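Local coordinates for uncharacterized protein (Pseudomonas aeruginosa, PDB 6P8P) that probably acts as a HORMA-domain regulator of a cGAS-like CD-NTase in a type III CBASS system that gives bacteria immunity to bacteriophage, at residues A[22-27]-A[72-77]; A[44-49]-A[111-116]; A[38-43]-A[98-103]. The protein carries 2 engineered substitutions. All coordinates share one frame; numbering follows the deposited sequence.

Contact 1: A[22-27]-A[72-77]; sequences DAIVEL and IYCLFD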
loop_
_atom_site.group_PDB
_atom_site.type_symbol
_atom_site.label_atom_id
_atom_site.label_comp_id
_atom_site.label_asym_id
_atom_site.label_seq_id
_atom_site.Cartn_x
_atom_site.Cartn_y
_atom_site.Cartn_z
ATOM N N ASP A 22 -11.482 1.159 5.636
ATOM C CA ASP A 22 -12.662 1.978 5.398
ATOM C C ASP A 22 -13.522 2.082 6.660
ATOM O O ASP A 22 -14.045 3.153 6.975
ATOM C CB ASP A 22 -13.470 1.396 4.239
ATOM C CG ASP A 22 -12.913 1.753 2.878
ATOM O OD1 ASP A 22 -11.974 2.560 2.789
ATOM O OD2 ASP A 22 -13.435 1.210 1.868
ATOM N N ALA A 23 -13.628 0.992 7.427
ATOM C CA ALA A 23 -14.428 1.046 8.656
ATOM C C ALA A 23 -13.770 1.959 9.678
ATOM O O ALA A 23 -14.460 2.691 10.404
ATOM C CB ALA A 23 -14.633 -0.355 9.242
ATOM N N ILE A 24 -12.425 1.934 9.722
ATOM C CA ILE A 24 -11.664 2.799 10.628
ATOM C C ILE A 24 -11.780 4.256 10.214
ATOM O O ILE A 24 -11.956 5.147 11.050
ATOM C CB ILE A 24 -10.194 2.338 10.682
ATOM C CG1 ILE A 24 -10.117 0.968 11.365
ATOM C CG2 ILE A 24 -9.325 3.361 11.395
ATOM C CD1 ILE A 24 -8.785 0.250 11.220
ATOM N N VAL A 25 -11.723 4.524 8.924
ATOM C CA VAL A 25 -11.884 5.894 8.461
ATOM C C VAL A 25 -13.259 6.432 8.850
ATOM O O VAL A 25 -13.402 7.583 9.272
ATOM C CB VAL A 25 -11.690 5.961 6.942
ATOM C CG1 VAL A 25 -12.038 7.362 6.429
ATOM C CG2 VAL A 25 -10.244 5.587 6.563
ATOM N N GLU A 26 -14.289 5.618 8.698
ATOM C CA GLU A 26 -15.624 6.075 9.090
ATOM C C GLU A 26 -15.705 6.344 10.596
ATOM O O GLU A 26 -16.282 7.349 11.027
ATOM C CB GLU A 26 -16.669 5.053 8.652
ATOM C CG GLU A 26 -18.107 5.503 8.952
ATOM C CD GLU A 26 -18.528 6.754 8.210
ATOM O OE1 GLU A 26 -17.905 7.086 7.179
ATOM O OE2 GLU A 26 -19.489 7.411 8.672
ATOM N N LEU A 27 -15.110 5.467 11.409
ATOM C CA LEU A 27 -15.075 5.691 12.847
ATOM C C LEU A 27 -14.451 7.040 13.180
ATOM O O LEU A 27 -14.956 7.786 14.035
ATOM C CB LEU A 27 -14.283 4.581 13.516
ATOM C CG LEU A 27 -14.240 4.666 15.040
ATOM C CD1 LEU A 27 -15.468 4.006 15.653
ATOM C CD2 LEU A 27 -12.949 4.045 15.564
ATOM N N ILE A 72 -6.687 1.973 18.179
ATOM C CA ILE A 72 -7.496 1.041 17.401
ATOM C C ILE A 72 -6.690 -0.212 17.130
ATOM O O ILE A 72 -5.648 -0.153 16.475
ATOM C CB ILE A 72 -7.988 1.657 16.079
ATOM C CG1 ILE A 72 -8.708 2.966 16.349
ATOM C CG2 ILE A 72 -8.890 0.673 15.362
ATOM C CD1 ILE A 72 -8.937 3.831 15.164
ATOM N N TYR A 73 -7.195 -1.339 17.605
ATOM C CA TYR A 73 -6.639 -2.647 17.334
ATOM C C TYR A 73 -7.477 -3.361 16.285
ATOM O O TYR A 73 -8.638 -3.042 16.059
ATOM C CB TYR A 73 -6.599 -3.502 18.588
ATOM C CG TYR A 73 -5.620 -3.018 19.633
ATOM C CD1 TYR A 73 -6.006 -2.117 20.612
ATOM C CD2 TYR A 73 -4.304 -3.468 19.629
ATOM C CE1 TYR A 73 -5.089 -1.683 21.582
ATOM C CE2 TYR A 73 -3.401 -3.060 20.581
ATOM C CZ TYR A 73 -3.792 -2.158 21.543
ATOM O OH TYR A 73 -2.869 -1.769 22.489
ATOM N N CYS A 74 -6.869 -4.337 15.641
ATOM C CA CYS A 74 -7.575 -5.198 14.705
ATOM C C CYS A 74 -7.477 -6.644 15.154
ATOM O O CYS A 74 -6.435 -7.057 15.649
ATOM C CB CYS A 74 -6.981 -5.101 13.281
ATOM S SG CYS A 74 -7.330 -3.515 12.486
ATOM N N LEU A 75 -8.556 -7.395 14.952
ATOM C CA LEU A 75 -8.629 -8.826 15.200
ATOM C C LEU A 75 -8.519 -9.585 13.885
ATOM O O LEU A 75 -9.058 -9.148 12.863
ATOM C CB LEU A 75 -9.955 -9.168 15.867
ATOM C CG LEU A 75 -10.213 -8.548 17.229
ATOM C CD1 LEU A 75 -11.673 -8.751 17.563
ATOM C CD2 LEU A 75 -9.311 -9.178 18.260
ATOM N N PHE A 76 -7.871 -10.751 13.924
ATOM C CA PHE A 76 -7.645 -11.547 12.739
ATOM C C PHE A 76 -8.010 -12.997 13.017
ATOM O O PHE A 76 -8.168 -13.417 14.170
ATOM C CB PHE A 76 -6.175 -11.433 12.282
ATOM C CG PHE A 76 -5.786 -10.033 11.939
ATOM C CD1 PHE A 76 -6.018 -9.526 10.672
ATOM C CD2 PHE A 76 -5.207 -9.222 12.884
ATOM C CE1 PHE A 76 -5.697 -8.210 10.375
ATOM C CE2 PHE A 76 -4.864 -7.912 12.585
ATOM C CZ PHE A 76 -5.118 -7.406 11.309
ATOM N N ASP A 77 -8.192 -13.733 11.927
ATOM C CA ASP A 77 -8.348 -15.194 11.951
ATOM C C ASP A 77 -9.542 -15.528 12.838
ATOM O O ASP A 77 -10.597 -14.894 12.686
ATOM C CB ASP A 77 -7.017 -15.798 12.380
ATOM C CG ASP A 77 -5.867 -15.325 11.524
ATOM O OD1 ASP A 77 -6.060 -15.255 10.289
ATOM O OD2 ASP A 77 -4.786 -15.017 12.077
#
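Ile24 and Ile72 form the centre of this buried contact, sliding past one another in opposite directions, each with two branches in contact. CG2 of Ile24 lies 3.8 Å from CD1 of Ile72, while CD1 of Ile24 is 4.2 Å from CG2 of Ile72. The long arm of Ile72 accounts for the first meeting: its CG1 stands opposite the carbonyl carbon (chi1 -54°), and the near-extended second torsion carries CD1 on toward the helix. There the same methyl also receives Leu27, whose CD2 approaches it tip to tip at 4.0 Å. Toward the C-terminal end of the strand, the thiol SG of Cys74 is 4.2 Å from CD1 of Ile24, a looser apolar touch. All four residues are buried, and the interactions between them are entirely apolar.

The next shell fixes these groups in place. Phe9 of strand 4-10 packs against both Leu27 and Ile72, Leu91 adds to the cover of Leu27, and Leu28 and Thr20, on the same helix as Ile24, touch Ile72 and Cys74 respectively. Backbone bonds from Ile72 to Ile61 and from Tyr73 to Arg7 and Phe9 hold the strand between its two neighbours. Ile72 is directed at the helix, whereas the next residue, Tyr73, is directed away, as expected of strand alternation.

The segment axes lie 11.1 Å apart at closest approach, with N-to-C directions 152° apart. This near-antiparallel packing of helix 17-29 over strand 69-75 is the helix-on-sheet layering of an alpha/beta core, consistent with a HORMA domain.

Contact 2: A[44-49]-A[111-116]; sequences TGVAAS and LGWVQS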
loop_
_atom_site.group_PDB
_atom_site.type_symbol
_atom_site.label_atom_id
_atom_site.label_comp_id
_atom_site.label_asym_id
_atom_site.label_seq_id
_atom_site.Cartn_x
_atom_site.Cartn_y
_atom_site.Cartn_z
ATOM N N THR A 44 -4.799 4.822 1.801
ATOM C CA THR A 44 -5.449 3.517 1.896
ATOM C C THR A 44 -4.528 2.389 1.471
ATOM O O THR A 44 -4.503 1.322 2.099
ATOM C CB THR A 44 -6.723 3.496 1.033
ATOM O OG1 THR A 44 -7.715 4.342 1.603
ATOM C CG2 THR A 44 -7.316 2.075 0.902
ATOM N N GLY A 45 -3.758 2.589 0.397
ATOM C CA GLY A 45 -2.879 1.514 -0.043
ATOM C C GLY A 45 -1.892 1.106 1.041
ATOM O O GLY A 45 -1.691 -0.086 1.322
ATOM N N VAL A 46 -1.265 2.095 1.669
ATOM C CA VAL A 46 -0.299 1.812 2.723
ATOM C C VAL A 46 -1.008 1.207 3.930
ATOM O O VAL A 46 -0.568 0.202 4.506
ATOM C CB VAL A 46 0.475 3.094 3.099
ATOM C CG1 VAL A 46 1.383 2.824 4.277
ATOM C CG2 VAL A 46 1.248 3.611 1.913
ATOM N N ALA A 47 -2.107 1.828 4.352
ATOM C CA ALA A 47 -2.761 1.386 5.575
ATOM C C ALA A 47 -3.307 -0.026 5.435
ATOM O O ALA A 47 -3.139 -0.863 6.336
ATOM C CB ALA A 47 -3.875 2.365 5.927
ATOM N N ALA A 48 -3.947 -0.317 4.297
ATOM C CA ALA A 48 -4.413 -1.671 4.040
ATOM C C ALA A 48 -3.257 -2.656 3.981
ATOM O O ALA A 48 -3.378 -3.794 4.433
ATOM C CB ALA A 48 -5.236 -1.693 2.750
ATOM N N SER A 49 -2.127 -2.254 3.410
ATOM C CA SER A 49 -0.976 -3.148 3.392
ATOM C C SER A 49 -0.565 -3.556 4.796
ATOM O O SER A 49 -0.284 -4.732 5.057
ATOM C CB SER A 49 0.200 -2.458 2.680
ATOM O OG SER A 49 1.393 -3.251 2.685
ATOM N N LEU A 111 9.617 -0.023 7.469
ATOM C CA LEU A 111 9.385 1.377 7.782
ATOM C C LEU A 111 9.914 2.286 6.687
ATOM O O LEU A 111 9.371 3.370 6.450
ATOM C CB LEU A 111 10.061 1.759 9.101
ATOM C CG LEU A 111 9.279 1.703 10.376
ATOM C CD1 LEU A 111 10.226 2.185 11.533
ATOM C CD2 LEU A 111 8.025 2.511 10.316
ATOM N N GLY A 112 11.019 1.905 6.063
ATOM C CA GLY A 112 11.607 2.732 5.026
ATOM C C GLY A 112 10.620 3.057 3.929
ATOM O O GLY A 112 10.355 4.228 3.634
ATOM N N TRP A 113 10.033 2.025 3.322
ATOM C CA TRP A 113 9.106 2.287 2.229
ATOM C C TRP A 113 7.799 2.871 2.746
ATOM O O TRP A 113 7.230 3.770 2.118
ATOM C CB TRP A 113 8.887 1.020 1.390
ATOM C CG TRP A 113 7.820 0.038 1.791
ATOM C CD1 TRP A 113 8.002 -1.179 2.401
ATOM C CD2 TRP A 113 6.415 0.153 1.529
ATOM N NE1 TRP A 113 6.781 -1.801 2.561
ATOM C CE2 TRP A 113 5.799 -1.002 2.039
ATOM C CE3 TRP A 113 5.617 1.137 0.941
ATOM C CZ2 TRP A 113 4.420 -1.214 1.949
ATOM C CZ3 TRP A 113 4.269 0.916 0.842
ATOM C CH2 TRP A 113 3.681 -0.235 1.365
ATOM N N VAL A 114 7.344 2.424 3.913
ATOM C CA VAL A 114 6.054 2.893 4.410
ATOM C C VAL A 114 6.112 4.369 4.750
ATOM O O VAL A 114 5.188 5.115 4.429
ATOM C CB VAL A 114 5.617 2.032 5.600
ATOM C CG1 VAL A 114 4.453 2.689 6.319
ATOM C CG2 VAL A 114 5.241 0.666 5.105
ATOM N N GLN A 115 7.162 4.815 5.448
ATOM C CA GLN A 115 7.220 6.222 5.832
ATOM C C GLN A 115 7.316 7.118 4.606
ATOM O O GLN A 115 6.666 8.168 4.550
ATOM C CB GLN A 115 8.385 6.467 6.798
ATOM C CG GLN A 115 8.179 5.743 8.133
ATOM C CD GLN A 115 9.210 6.085 9.193
ATOM O OE1 GLN A 115 8.891 6.237 10.388
ATOM N NE2 GLN A 115 10.454 6.189 8.775
ATOM N N SER A 116 8.079 6.689 3.586
ATOM C CA SER A 116 8.138 7.450 2.341
ATOM C C SER A 116 6.791 7.493 1.637
ATOM O O SER A 116 6.401 8.532 1.104
ATOM C CB SER A 116 9.201 6.858 1.409
ATOM O OG SER A 116 10.486 7.034 1.945
#
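Val46 and Val114 are the pair with the nearest CA atoms across the segments, 6.7 Å apart. Their CG1 methyls are 3.7 Å from each other, and the two side chains cross at a slant. Val46 points its CB toward helix 111-119 and uses both branches: CG1 takes Val114, and CG2 sits 4.2 Å from CZ3 of Trp113, whose side chain runs past it in the opposite direction.

In Trp113, CG is placed between the backbone N and the carbonyl carbon, and this rotamer (chi1 87°) sends the indole out toward helix 44-52. CG2 of Val114 lies over the centre of one ring face, 3.5 Å from the plane, which limits how the indole can turn. At the ring's edge, in its plane, OG of Ser49 is 3.7 Å from CZ2. The polar bond of that hydroxyl is made elsewhere, to Ser49 of the second subunit, and the indole NE1 is bonded to Gln110.

Away from this tight valine and indole cluster the packing thins. Gly112 and Gln115 are exposed, and the CB of Gln115 points away from helix 44-52. The axes come no closer than 10.6 Å, with 147° between N-to-C directions, and the burial comes from four side chains.

The Trp113 side is a subunit boundary: Trp113 packs on Ala52 of the second subunit and Ala48 on Trp113 of that subunit, while a calcium ion lies about 5 Å from the Ser49 side chain. Within the chain, Val46 continues onto Ala117 and Leu118, Val114 rests on Cys106 of strand 101-106 and Ala127 of strand 125-129, and Ala47 turns to Trp21 of helix 17-29.

Contact 3: A[38-43]-A[98-103]; sequences SELRAV and GDWGMS. Engineered in segment 98-103: Met102 (natural residue Val).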
loop_
_atom_site.group_PDB
_atom_site.type_symbol
_atom_site.label_atom_id
_atom_site.label_comp_id
_atom_site.label_asym_id
_atom_site.label_seq_id
_atom_site.Cartn_x
_atom_site.Cartn_y
_atom_site.Cartn_z
ATOM N N SER A 38 -10.089 13.001 3.513
ATOM C CA SER A 38 -9.362 12.852 2.251
ATOM C C SER A 38 -7.966 12.309 2.478
ATOM O O SER A 38 -7.488 11.469 1.702
ATOM C CB SER A 38 -9.292 14.196 1.518
ATOM O OG SER A 38 -10.580 14.554 1.027
ATOM N N GLU A 39 -7.274 12.795 3.515
ATOM C CA GLU A 39 -5.928 12.300 3.767
ATOM C C GLU A 39 -5.945 10.837 4.202
ATOM O O GLU A 39 -5.110 10.047 3.750
ATOM C CB GLU A 39 -5.212 13.134 4.815
ATOM C CG GLU A 39 -4.616 14.428 4.271
ATOM C CD GLU A 39 -3.754 15.181 5.283
ATOM O OE1 GLU A 39 -3.067 14.556 6.117
ATOM O OE2 GLU A 39 -3.759 16.426 5.239
ATOM N N LEU A 40 -6.866 10.470 5.086
ATOM C CA LEU A 40 -6.968 9.067 5.493
ATOM C C LEU A 40 -7.261 8.161 4.300
ATOM O O LEU A 40 -6.681 7.072 4.176
ATOM C CB LEU A 40 -8.043 8.910 6.563
ATOM C CG LEU A 40 -7.583 9.114 8.010
ATOM C CD1 LEU A 40 -7.084 10.468 8.288
ATOM C CD2 LEU A 40 -8.820 8.811 8.901
ATOM N N ARG A 41 -8.146 8.592 3.403
ATOM C CA ARG A 41 -8.444 7.795 2.226
ATOM C C ARG A 41 -7.260 7.770 1.274
ATOM O O ARG A 41 -7.014 6.754 0.618
ATOM C CB ARG A 41 -9.707 8.323 1.532
ATOM C CG ARG A 41 -10.995 8.079 2.296
ATOM C CD ARG A 41 -12.212 8.630 1.544
ATOM N NE ARG A 41 -13.462 8.288 2.209
ATOM C CZ ARG A 41 -14.646 8.845 1.937
ATOM N NH1 ARG A 41 -14.746 9.788 1.010
ATOM N NH2 ARG A 41 -15.734 8.470 2.598
ATOM N N ALA A 42 -6.461 8.833 1.256
ATOM C CA ALA A 42 -5.320 8.871 0.332
ATOM C C ALA A 42 -4.241 7.834 0.681
ATOM O O ALA A 42 -3.490 7.401 -0.206
ATOM C CB ALA A 42 -4.711 10.272 0.325
ATOM N N VAL A 43 -4.124 7.448 1.952
ATOM C CA VAL A 43 -3.108 6.500 2.393
ATOM C C VAL A 43 -3.655 5.073 2.444
ATOM O O VAL A 43 -3.040 4.200 3.045
ATOM C CB VAL A 43 -2.504 6.896 3.746
ATOM C CG1 VAL A 43 -1.881 8.267 3.699
ATOM C CG2 VAL A 43 -3.574 6.798 4.845
ATOM N N GLY A 98 -9.167 19.446 15.390
ATOM C CA GLY A 98 -8.050 20.359 15.566
ATOM C C GLY A 98 -6.774 19.824 14.965
ATOM O O GLY A 98 -6.759 19.292 13.855
ATOM N N ASP A 99 -5.687 19.956 15.726
ATOM C CA ASP A 99 -4.337 19.570 15.301
ATOM C C ASP A 99 -4.197 18.060 15.494
ATOM O O ASP A 99 -3.701 17.562 16.506
ATOM C CB ASP A 99 -3.289 20.338 16.089
ATOM C CG ASP A 99 -1.883 19.962 15.701
ATOM O OD1 ASP A 99 -1.688 19.427 14.603
ATOM O OD2 ASP A 99 -0.968 20.202 16.504
ATOM N N TRP A 100 -4.657 17.320 14.500
ATOM C CA TRP A 100 -4.781 15.877 14.625
ATOM C C TRP A 100 -3.565 15.171 14.049
ATOM O O TRP A 100 -2.796 15.731 13.262
ATOM C CB TRP A 100 -6.055 15.387 13.924
ATOM C CG TRP A 100 -6.070 15.565 12.438
ATOM C CD1 TRP A 100 -6.520 16.657 11.737
ATOM C CD2 TRP A 100 -5.631 14.611 11.454
ATOM N NE1 TRP A 100 -6.389 16.440 10.389
ATOM C CE2 TRP A 100 -5.826 15.198 10.189
ATOM C CE3 TRP A 100 -5.071 13.329 11.525
ATOM C CZ2 TRP A 100 -5.512 14.537 9.011
ATOM C CZ3 TRP A 100 -4.747 12.684 10.350
ATOM C CH2 TRP A 100 -4.964 13.283 9.116
ATOM N N GLY A 101 -3.395 13.919 14.466
ATOM C CA GLY A 101 -2.366 13.073 13.895
ATOM C C GLY A 101 -2.787 11.633 14.009
ATOM O O GLY A 101 -3.729 11.282 14.725
ATOM N N MET A 102 -2.083 10.777 13.274
ATOM C CA MET A 102 -2.318 9.346 13.323
ATOM C C MET A 102 -0.990 8.616 13.223
ATOM O O MET A 102 -0.139 8.971 12.401
ATOM C CB MET A 102 -3.243 8.872 12.198
ATOM C CG MET A 102 -4.678 9.210 12.388
ATOM S SD MET A 102 -5.678 8.387 11.171
ATOM C CE MET A 102 -5.383 6.656 11.576
ATOM N N SER A 103 -0.824 7.591 14.055
ATOM C CA SER A 103 0.404 6.805 14.095
ATOM C C SER A 103 0.059 5.363 13.777
ATOM O O SER A 103 -0.648 4.707 14.545
ATOM C CB SER A 103 1.103 6.903 15.450
ATOM O OG SER A 103 2.235 6.052 15.423
#
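The apolar layer between helix 35-42 and the sheet brings Leu40 against Trp100, just before strand 101-106, and Met102 within it. CD1 of Leu40 lies 3.6 Å from CH2 of Trp100 and 3.8 Å from CZ3, so one methyl meets the CH2–CZ3 side of the six-membered ring obliquely, the two side chains sliding past each other in opposite directions. The other partner, Met102, is an engineered residue, valine in the natural sequence. Its side chain bends at the sulfur (chi3 63°) and crosses Leu40 at about a right angle, with SD 3.8 Å from CG of Leu40. Two conformers were modelled, so this touch describes one of them.

One helical residue earlier, Glu39 extends its chain beyond CG until OE1 is 3.8 Å from CH2 of Trp100. The carboxylate and ring planes are 48° apart.

Around this, Ile125 touches both Leu40 and Trp100. Arg124 makes a cation-pi contact with the indole, bonds to the Trp100 carbonyl and pairs with Asp99.

The chemistry is therefore mixed: the leucine, indole and thioether pack by dispersion, while OE1, the carboxylate oxygen beside the ring, is hydrogen-bonded to the Ser122 hydroxyl and the guanidinium probably adds electrostatic hold on the indole.

In the fold
Along the chain the segments run 22-27, 38-43, 44-49, 72-77, 98-103 and 111-116, so each contact interleaves with the other two. Their centres form a triangle: 16 Å between contacts 1 and 2, 15 Å between contacts 1 and 3, and 13 Å between contacts 2 and 3. Contacts 1 and 3 set consecutive helices, 17-29 and 35-42, on the same mixed sheet and touch through Val25 CG2 and Leu40 CB, 4.0 Å apart. Segment 44-49 follows 38-43 directly, and helix 111-119 is the next element after strand 101-106; contact 2 extends the core to the subunit interface. Contacts 1 and 3 tie early helices to later strands, and contact 2 ties an early helix to a later one.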